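PDB 3TRB: virulence-associated protein I from Coxiella burnetii, which probably binds DNA as the antidote (antitoxin) protein of a HigA-family addiction module. Local coordinates for residues L33-I39 against R61-F66. Residues are numbered along the deposited sequence; the frame is centred on the assembly and turned at random.
Sequences LAKHLAI and RLAKFF
The last turn of helix 30-37 meets the C-terminal half of helix 56-66 almost at right angles: the axes of the two short segments cross at 99° and come within 10.4 Å, with the CA atoms of L37 and R61 5.8 Å apart. L37 carries the centre of the contact. Its CD2 lies 3.5 Å from F65 CB, and its CD1 meets L62 CD2. F65 has its CG anti to the backbone N (chi1 177°), which swings the ring across to helix 30-37. There it forms an offset stack with the H36 imidazole, the planes tilted by 29° and F65 CE1 3.4 Å from H36 CG, over one face of the imidazole. L33 reaches the same phenyl ring with CD1, 3.8 Å from F65 CE2. R61 extends from CG to NE past I39, whose CG2 lies 3.6 Å from R61 CD, and NH1 makes a weak hydrogen bond to L37 O, 2.9 Å long but well off straight. The strongest polar partner of R61 is D57, in a salt bridge with NE; NH1 forms another with E96 of the second subunit, while H36 ND1 is hydrogen-bonded to T98 OG1 of that subunit. A38, with positive phi, closes helix 30-37 in a Schellman motif, I39 N hydrogen-bonded to A34 O. L18 of helix 14-24 touches L33, L62 and F66, joining this crossing to the all-helical core of the XRE/Cro-C1 type helix-turn-helix domain.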
ATOM      1  N   LEU A  33      23.302   6.153  28.416  1.00 28.90           N
ATOM      2  CA  LEU A  33      22.356   6.253  27.311  1.00 29.97           C
ATOM      3  C   LEU A  33      20.980   6.684  27.805  1.00 30.60           C
ATOM      4  O   LEU A  33      20.340   7.550  27.209  1.00 28.99           O
ATOM      5  CB  LEU A  33      22.248   4.921  26.566  1.00 30.99           C
ATOM      6  CG  LEU A  33      21.263   4.906  25.396  1.00 31.18           C
ATOM      7  CD1 LEU A  33      21.626   5.974  24.371  1.00 28.43           C
ATOM      8  CD2 LEU A  33      21.207   3.531  24.749  1.00 29.60           C
ATOM      9  N   ALA A  34      20.532   6.072  28.897  1.00 30.99           N
ATOM     10  CA  ALA A  34      19.229   6.379  29.473  1.00 30.51           C
ATOM     11  C   ALA A  34      19.105   7.863  29.804  1.00 32.51           C
ATOM     12  O   ALA A  34      18.070   8.478  29.549  1.00 31.22           O
ATOM     13  CB  ALA A  34      18.983   5.531  30.713  1.00 32.23           C
ATOM     14  N   LYS A  35      20.162   8.435  30.372  1.00 33.62           N
ATOM     15  CA  LYS A  35      20.183   9.863  30.672  1.00 39.58           C
ATOM     16  C   LYS A  35      20.133  10.696  29.395  1.00 36.48           C
ATOM     17  O   LYS A  35      19.405  11.686  29.319  1.00 39.11           O
ATOM     18  CB  LYS A  35      21.420  10.236  31.493  1.00 47.44           C
ATOM     19  CG  LYS A  35      21.302   9.935  32.978  1.00 55.37           C
ATOM     20  CD  LYS A  35      22.458  10.552  33.752  1.00 66.09           C
ATOM     21  CE  LYS A  35      22.263  10.414  35.253  1.00 71.33           C
ATOM     22  NZ  LYS A  35      23.350  11.089  36.017  1.00 76.80           N
ATOM     23  N   HIS A  36      20.911  10.291  28.397  1.00 35.49           N
ATOM     24  CA  HIS A  36      20.935  10.982  27.114  1.00 36.35           C
ATOM     25  C   HIS A  36      19.563  10.970  26.445  1.00 32.16           C
ATOM     26  O   HIS A  36      19.148  11.961  25.844  1.00 36.65           O
ATOM     27  CB  HIS A  36      21.971  10.354  26.179  1.00 37.40           C
ATOM     28  CG  HIS A  36      23.389  10.712  26.511  1.00 44.05           C
ATOM     29  ND1 HIS A  36      23.829  12.014  26.585  1.00 49.02           N
ATOM     30  CD2 HIS A  36      24.466   9.934  26.771  1.00 43.93           C
ATOM     31  CE1 HIS A  36      25.116  12.026  26.887  1.00 51.18           C
ATOM     32  NE2 HIS A  36      25.527  10.778  27.004  1.00 48.35           N
ATOM     33  N   LEU A  37      18.866   9.842  26.554  1.00 29.67           N
ATOM     34  CA  LEU A  37      17.571   9.678  25.901  1.00 27.96           C
ATOM     35  C   LEU A  37      16.423  10.145  26.786  1.00 28.74           C
ATOM     36  O   LEU A  37      15.296  10.308  26.318  1.00 27.27           O
ATOM     37  CB  LEU A  37      17.350   8.212  25.513  1.00 25.29           C
ATOM     38  CG  LEU A  37      18.386   7.591  24.573  1.00 24.94           C
ATOM     39  CD1 LEU A  37      18.006   6.159  24.232  1.00 23.03           C
ATOM     40  CD2 LEU A  37      18.521   8.426  23.312  1.00 24.11           C
ATOM     41  N   ALA A  38      16.716  10.361  28.065  1.00 27.75           N
ATOM     42  CA  ALA A  38      15.701  10.759  29.035  1.00 30.82           C
ATOM     43  C   ALA A  38      14.646   9.670  29.227  1.00 32.40           C
ATOM     44  O   ALA A  38      13.447   9.944  29.221  1.00 33.06           O
ATOM     45  CB  ALA A  38      15.048  12.075  28.629  1.00 31.89           C
ATOM     46  N   ILE A  39      15.106   8.434  29.395  1.00 30.59           N
ATOM     47  CA  ILE A  39      14.218   7.307  29.659  1.00 30.83           C
ATOM     48  C   ILE A  39      14.778   6.477  30.808  1.00 31.28           C
ATOM     49  O   ILE A  39      15.971   6.551  31.103  1.00 29.53           O
ATOM     50  CB  ILE A  39      14.044   6.412  28.413  1.00 27.87           C
ATOM     51  CG1 ILE A  39      15.398   5.867  27.952  1.00 27.95           C
ATOM     52  CG2 ILE A  39      13.362   7.179  27.291  1.00 26.64           C
ATOM     53  CD1 ILE A  39      15.315   4.994  26.716  1.00 26.85           C
ATOM     54  N   ARG A  61      13.798   8.922  19.867  1.00 22.82           N
ATOM     55  CA  ARG A  61      14.841   9.356  20.790  1.00 23.30           C
ATOM     56  C   ARG A  61      16.216   8.882  20.324  1.00 21.09           C
ATOM     57  O   ARG A  61      17.179   9.649  20.327  1.00 18.86           O
ATOM     58  CB  ARG A  61      14.544   8.863  22.206  1.00 22.34           C
ATOM     59  CG  ARG A  61      13.220   9.374  22.756  1.00 24.31           C
ATOM     60  CD  ARG A  61      12.945   8.857  24.157  1.00 24.98           C
ATOM     61  NE  ARG A  61      11.703   9.409  24.690  1.00 25.64           N
ATOM     62  CZ  ARG A  61      11.615  10.575  25.320  1.00 30.66           C
ATOM     63  NH1 ARG A  61      12.699  11.316  25.498  1.00 31.08           N
ATOM     64  NH2 ARG A  61      10.442  11.001  25.770  1.00 31.45           N
ATOM     65  N   LEU A  62      16.297   7.616  19.922  1.00 21.36           N
ATOM     66  CA  LEU A  62      17.532   7.057  19.384  1.00 23.76           C
ATOM     67  C   LEU A  62      17.971   7.808  18.132  1.00 24.20           C
ATOM     68  O   LEU A  62      19.156   8.084  17.948  1.00 26.76           O
ATOM     69  CB  LEU A  62      17.357   5.571  19.067  1.00 23.99           C
ATOM     70  CG  LEU A  62      17.261   4.618  20.259  1.00 21.55           C
ATOM     71  CD1 LEU A  62      16.826   3.233  19.802  1.00 21.65           C
ATOM     72  CD2 LEU A  62      18.589   4.552  21.004  1.00 21.25           C
ATOM     73  N   ALA A  63      17.010   8.138  17.276  1.00 22.03           N
ATOM     74  CA  ALA A  63      17.297   8.864  16.044  1.00 23.33           C
ATOM     75  C   ALA A  63      17.923  10.225  16.334  1.00 27.09           C
ATOM     76  O   ALA A  63      18.896  10.620  15.692  1.00 28.19           O
ATOM     77  CB  ALA A  63      16.028   9.028  15.221  1.00 22.03           C
ATOM     78  N   LYS A  64      17.361  10.932  17.310  1.00 26.94           N
ATOM     79  CA  LYS A  64      17.849  12.255  17.688  1.00 25.07           C
ATOM     80  C   LYS A  64      19.238  12.175  18.313  1.00 26.56           C
ATOM     81  O   LYS A  64      20.091  13.024  18.061  1.00 27.96           O
ATOM     82  CB  LYS A  64      16.873  12.922  18.663  1.00 27.82           C
ATOM     83  CG  LYS A  64      17.321  14.286  19.177  1.00 32.48           C
ATOM     84  CD  LYS A  64      17.209  15.356  18.105  1.00 38.34           C
ATOM     85  CE  LYS A  64      17.598  16.726  18.645  1.00 41.19           C
ATOM     86  NZ  LYS A  64      16.700  17.168  19.749  1.00 42.23           N
ATOM     87  N   PHE A  65      19.464  11.148  19.127  1.00 25.82           N
ATOM     88  CA  PHE A  65      20.741  10.993  19.813  1.00 26.27           C
ATOM     89  C   PHE A  65      21.857  10.532  18.880  1.00 29.22           C
ATOM     90  O   PHE A  65      22.941  11.114  18.867  1.00 24.57           O
ATOM     91  CB  PHE A  65      20.608  10.023  20.988  1.00 25.63           C
ATOM     92  CG  PHE A  65      21.903   9.755  21.704  1.00 31.16           C
ATOM     93  CD1 PHE A  65      22.475  10.722  22.513  1.00 30.09           C
ATOM     94  CD2 PHE A  65      22.542   8.530  21.580  1.00 33.12           C
ATOM     95  CE1 PHE A  65      23.662  10.478  23.178  1.00 32.22           C
ATOM     96  CE2 PHE A  65      23.728   8.280  22.242  1.00 35.25           C
ATOM     97  CZ  PHE A  65      24.289   9.256  23.043  1.00 32.64           C
ATOM     98  N   PHE A  66      21.589   9.484  18.105  1.00 26.47           N
ATOM     99  CA  PHE A  66      22.599   8.901  17.225  1.00 33.19           C
ATOM    100  C   PHE A  66      22.684   9.599  15.870  1.00 33.56           C
ATOM    101  O   PHE A  66      23.601   9.344  15.089  1.00 35.76           O
ATOM    102  CB  PHE A  66      22.357   7.398  17.031  1.00 34.98           C
ATOM    103  CG  PHE A  66      22.689   6.571  18.240  1.00 38.47           C
ATOM    104  CD1 PHE A  66      24.006   6.358  18.607  1.00 41.94           C
ATOM    105  CD2 PHE A  66      21.687   6.004  19.008  1.00 36.05           C
ATOM    106  CE1 PHE A  66      24.317   5.600  19.720  1.00 41.54           C
ATOM    107  CE2 PHE A  66      21.992   5.244  20.122  1.00 35.79           C
ATOM    108  CZ  PHE A  66      23.309   5.042  20.478  1.00 39.97           C
TER